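Local coordinates for protein ADP-ribosylating toxin CARDS (Mycoplasma pneumoniae, PDB 4TLV) that transfers ADP-ribose from NAD+ to multiple target proteins in vitro and causes vacuolization in mammalian cells, acting as the main virulence factor of the bacterium, at residues E522-L533 / R544-L555. Residues are numbered along the deposited sequence; the frame is centred on the assembly and turned at random.
Sequences ENFKWYFSRDDL and RHIRCYADNQQL
Tyr527 holds its CG between the backbone N and the carbonyl carbon (chi1 65°), which swings the phenol across the neighbouring strand, past Arg547 CB, which touches CZ and OH, until its OH gives a hydrogen bond to Asn552 OD1 at 2.6 Å, from above the amide's carbonyl plane. Arg547, extended from CG to NE, crosses it obliquely on the same face and is long enough to run on to the turn Arg530-Leu533. There Asp531 OD2 takes Arg547 NH1 on its syn lone pair (2.9 Å) in a salt bridge, and His545 ND1 on its anti lone pair (2.6 Å), with OD2 lying in the imidazole plane. Two donors thus fix one carboxylate oxygen, and the imidazole is held with ND1 turned to it. Leu533 CD1 sits over the centre of that imidazole, an apolar methyl matched to a flat face. At the other end the edge of Tyr527 points toward the face of Tyr549, planes 79° apart, while Lys525 CB lies over the Tyr549 ring. The reverse face is buried and apolar: Trp526 offers a broad indole face to small Cys548, whose CB is 3.6 Å from CZ3 and whose sulfur stands above the six-membered ring, and Phe528 lies alongside Ile546. Backbone pairs Tyr527–Arg547 and Ser529–His545 join the strands antiparallel in the C-terminal beta-trefoil domain, D3. Strand 526-529 is outermost in its sheet; strand 578-583 flanks 543-548 on the other side. Helix 92-104 of the mART domain packs against Tyr527 and Tyr549, its Asp101 accepting from Ser529 OG, so this face joins the catalytic domain to D3.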
# COMPACT_ATOMS: atom_id res chain seq x y z
N GLU A 522 16.44 9.61 -17.08
CA GLU A 522 15.76 10.55 -16.19
C GLU A 522 14.69 11.40 -16.85
O GLU A 522 13.88 12.01 -16.16
CB GLU A 522 16.77 11.41 -15.43
CG GLU A 522 17.68 10.59 -14.55
CD GLU A 522 18.55 11.44 -13.66
OE1 GLU A 522 18.40 12.67 -13.70
OE2 GLU A 522 19.37 10.88 -12.92
N ASN A 523 14.67 11.44 -18.19
CA ASN A 523 13.59 12.14 -18.89
C ASN A 523 12.24 11.45 -18.77
O ASN A 523 11.22 12.02 -19.15
CB ASN A 523 13.94 12.36 -20.36
CG ASN A 523 15.09 13.31 -20.53
OD1 ASN A 523 15.01 14.46 -20.09
ND2 ASN A 523 16.16 12.85 -21.17
N PHE A 524 12.22 10.24 -18.23
CA PHE A 524 10.95 9.56 -17.97
C PHE A 524 10.65 9.55 -16.47
O PHE A 524 9.64 8.97 -16.05
CB PHE A 524 10.99 8.11 -18.46
CG PHE A 524 10.86 7.95 -19.97
CD1 PHE A 524 9.61 7.94 -20.57
CD2 PHE A 524 11.98 7.77 -20.76
CE1 PHE A 524 9.48 7.77 -21.94
CE2 PHE A 524 11.87 7.61 -22.13
CZ PHE A 524 10.62 7.61 -22.72
N LYS A 525 11.54 10.14 -15.67
CA LYS A 525 11.37 10.16 -14.20
C LYS A 525 10.84 11.49 -13.66
O LYS A 525 11.35 12.56 -14.00
CB LYS A 525 12.70 9.80 -13.52
CG LYS A 525 13.22 8.43 -13.94
CD LYS A 525 14.33 7.95 -13.03
CE LYS A 525 14.69 6.51 -13.36
NZ LYS A 525 15.85 6.09 -12.54
N TRP A 526 9.84 11.40 -12.78
CA TRP A 526 9.16 12.58 -12.24
C TRP A 526 9.00 12.47 -10.73
O TRP A 526 8.99 11.38 -10.17
CB TRP A 526 7.78 12.74 -12.89
CG TRP A 526 7.85 12.81 -14.36
CD1 TRP A 526 7.89 11.75 -15.23
CD2 TRP A 526 7.92 13.99 -15.16
NE1 TRP A 526 7.98 12.21 -16.52
CE2 TRP A 526 7.99 13.58 -16.51
CE3 TRP A 526 7.92 15.36 -14.86
CZ2 TRP A 526 8.06 14.50 -17.57
CZ3 TRP A 526 7.99 16.27 -15.92
CH2 TRP A 526 8.06 15.83 -17.25
N TYR A 527 8.87 13.62 -10.06
CA TYR A 527 8.58 13.63 -8.63
C TYR A 527 7.62 14.75 -8.29
O TYR A 527 7.46 15.71 -9.05
CB TYR A 527 9.86 13.72 -7.80
CG TYR A 527 10.61 15.02 -7.99
CD1 TYR A 527 11.46 15.21 -9.08
CD2 TYR A 527 10.46 16.06 -7.08
CE1 TYR A 527 12.15 16.42 -9.25
CE2 TYR A 527 11.15 17.27 -7.24
CZ TYR A 527 11.98 17.44 -8.32
OH TYR A 527 12.65 18.63 -8.48
N PHE A 528 6.96 14.62 -7.14
CA PHE A 528 5.94 15.58 -6.71
C PHE A 528 6.51 16.53 -5.66
O PHE A 528 7.37 16.13 -4.87
CB PHE A 528 4.73 14.84 -6.14
CG PHE A 528 4.08 13.90 -7.13
CD1 PHE A 528 4.61 12.63 -7.35
CD2 PHE A 528 2.94 14.29 -7.84
CE1 PHE A 528 4.02 11.77 -8.27
CE2 PHE A 528 2.35 13.43 -8.76
CZ PHE A 528 2.89 12.17 -8.98
N SER A 529 6.04 17.77 -5.68
CA SER A 529 6.51 18.82 -4.76
C SER A 529 5.35 19.56 -4.14
O SER A 529 4.42 19.96 -4.84
CB SER A 529 7.36 19.87 -5.50
OG SER A 529 8.45 19.28 -6.15
N ARG A 530 5.41 19.76 -2.83
CA ARG A 530 4.40 20.55 -2.13
C ARG A 530 4.69 22.05 -2.25
O ARG A 530 3.78 22.85 -2.31
CB ARG A 530 4.31 20.13 -0.65
CG ARG A 530 3.84 18.68 -0.43
CD ARG A 530 4.04 18.26 1.03
NE ARG A 530 3.24 19.11 1.92
CZ ARG A 530 1.99 18.86 2.28
NH1 ARG A 530 1.38 17.74 1.87
NH2 ARG A 530 1.35 19.70 3.08
N ASP A 531 5.98 22.40 -2.29
CA ASP A 531 6.43 23.79 -2.32
C ASP A 531 5.63 24.66 -1.35
O ASP A 531 5.50 24.30 -0.18
CB ASP A 531 6.44 24.34 -3.76
CG ASP A 531 7.43 23.60 -4.68
OD1 ASP A 531 8.56 23.28 -4.24
OD2 ASP A 531 7.09 23.33 -5.84
N ASP A 532 5.08 25.77 -1.81
CA ASP A 532 4.30 26.66 -0.95
C ASP A 532 2.80 26.56 -1.22
O ASP A 532 2.05 27.47 -0.90
CB ASP A 532 4.74 28.12 -1.11
CG ASP A 532 6.15 28.37 -0.63
OD1 ASP A 532 6.51 27.89 0.47
OD2 ASP A 532 6.91 29.06 -1.35
N LEU A 533 2.38 25.46 -1.84
CA LEU A 533 0.97 25.25 -2.13
C LEU A 533 0.14 25.15 -0.86
O LEU A 533 0.60 24.61 0.14
CB LEU A 533 0.77 23.97 -2.94
CG LEU A 533 1.37 24.05 -4.34
CD1 LEU A 533 1.37 22.67 -5.03
CD2 LEU A 533 0.62 25.08 -5.15
N ARG A 544 -0.29 19.41 -6.44
CA ARG A 544 1.16 19.35 -6.31
C ARG A 544 1.80 19.98 -7.54
O ARG A 544 1.19 20.03 -8.61
CB ARG A 544 1.64 17.90 -6.24
CG ARG A 544 1.12 17.09 -5.03
CD ARG A 544 1.76 17.59 -3.72
NE ARG A 544 1.39 16.69 -2.62
CZ ARG A 544 0.22 16.69 -1.99
NH1 ARG A 544 -0.73 17.57 -2.33
NH2 ARG A 544 -0.01 15.83 -1.01
N HIS A 545 3.04 20.42 -7.40
CA HIS A 545 3.90 20.67 -8.55
C HIS A 545 4.57 19.35 -8.94
O HIS A 545 4.80 18.48 -8.10
CB HIS A 545 4.96 21.73 -8.22
CG HIS A 545 4.38 23.09 -7.98
ND1 HIS A 545 4.98 24.03 -7.16
CD2 HIS A 545 3.23 23.66 -8.43
CE1 HIS A 545 4.23 25.12 -7.13
NE2 HIS A 545 3.17 24.92 -7.89
N ILE A 546 4.87 19.19 -10.23
CA ILE A 546 5.52 17.99 -10.73
C ILE A 546 6.76 18.38 -11.52
O ILE A 546 6.68 19.23 -12.40
CB ILE A 546 4.56 17.12 -11.58
CG1 ILE A 546 3.35 16.69 -10.73
CG2 ILE A 546 5.29 15.90 -12.16
CD1 ILE A 546 2.28 15.92 -11.49
N ARG A 547 7.90 17.79 -11.19
CA ARG A 547 9.16 18.11 -11.86
C ARG A 547 9.86 16.84 -12.34
O ARG A 547 9.70 15.77 -11.77
CB ARG A 547 10.09 18.86 -10.91
CG ARG A 547 9.61 20.27 -10.57
CD ARG A 547 10.60 21.03 -9.70
NE ARG A 547 10.15 22.41 -9.50
CZ ARG A 547 9.29 22.80 -8.57
NH1 ARG A 547 8.78 21.91 -7.72
NH2 ARG A 547 8.95 24.08 -8.47
N CYS A 548 10.67 16.99 -13.38
CA CYS A 548 11.41 15.88 -13.96
C CYS A 548 12.77 15.74 -13.26
O CYS A 548 13.43 16.74 -12.98
CB CYS A 548 11.57 16.13 -15.47
SG CYS A 548 12.58 14.93 -16.33
N TYR A 549 13.19 14.51 -12.98
CA TYR A 549 14.51 14.29 -12.37
C TYR A 549 15.66 14.90 -13.17
O TYR A 549 16.66 15.33 -12.60
CB TYR A 549 14.83 12.80 -12.27
CG TYR A 549 14.28 12.00 -11.09
CD1 TYR A 549 12.93 12.01 -10.77
CD2 TYR A 549 15.12 11.17 -10.36
CE1 TYR A 549 12.43 11.23 -9.70
CE2 TYR A 549 14.64 10.39 -9.31
CZ TYR A 549 13.29 10.43 -8.99
OH TYR A 549 12.83 9.63 -7.96
N ALA A 550 15.55 14.85 -14.50
CA ALA A 550 16.70 15.18 -15.36
C ALA A 550 17.35 16.52 -15.00
O ALA A 550 18.55 16.58 -14.76
CB ALA A 550 16.30 15.14 -16.84
N ASP A 551 16.55 17.58 -14.98
CA ASP A 551 17.08 18.92 -14.72
C ASP A 551 16.01 19.79 -14.08
O ASP A 551 15.99 21.00 -14.27
CB ASP A 551 17.59 19.56 -16.03
CG ASP A 551 18.52 20.74 -15.79
OD1 ASP A 551 19.11 20.84 -14.69
OD2 ASP A 551 18.67 21.58 -16.70
N ASN A 552 15.10 19.15 -13.33
CA ASN A 552 14.02 19.86 -12.65
C ASN A 552 13.08 20.65 -13.54
O ASN A 552 12.49 21.64 -13.11
CB ASN A 552 14.56 20.73 -11.52
CG ASN A 552 15.12 19.91 -10.41
OD1 ASN A 552 14.60 18.83 -10.13
ND2 ASN A 552 16.20 20.37 -9.79
N GLN A 553 12.93 20.19 -14.77
CA GLN A 553 11.93 20.77 -15.67
C GLN A 553 10.57 20.57 -15.07
O GLN A 553 10.26 19.47 -14.59
CB GLN A 553 11.98 20.08 -17.04
CG GLN A 553 13.34 20.15 -17.74
CD GLN A 553 14.27 18.98 -17.42
OE1 GLN A 553 14.15 18.31 -16.38
NE2 GLN A 553 15.20 18.72 -18.32
N GLN A 554 9.75 21.62 -15.11
CA GLN A 554 8.46 21.62 -14.42
C GLN A 554 7.26 21.40 -15.34
O GLN A 554 7.08 22.10 -16.34
CB GLN A 554 8.26 22.90 -13.60
CG GLN A 554 7.02 22.82 -12.71
CD GLN A 554 6.83 24.05 -11.82
OE1 GLN A 554 7.69 24.94 -11.78
NE2 GLN A 554 5.72 24.09 -11.10
N LEU A 555 6.43 20.44 -14.96
CA LEU A 555 5.21 20.14 -15.70
C LEU A 555 4.18 21.23 -15.49
O LEU A 555 3.87 21.59 -14.35
CB LEU A 555 4.63 18.79 -15.23
CG LEU A 555 3.53 18.19 -16.10
CD1 LEU A 555 4.12 17.84 -17.49
CD2 LEU A 555 2.93 16.96 -15.45
O HOH W 1 20.30 14.50 -13.02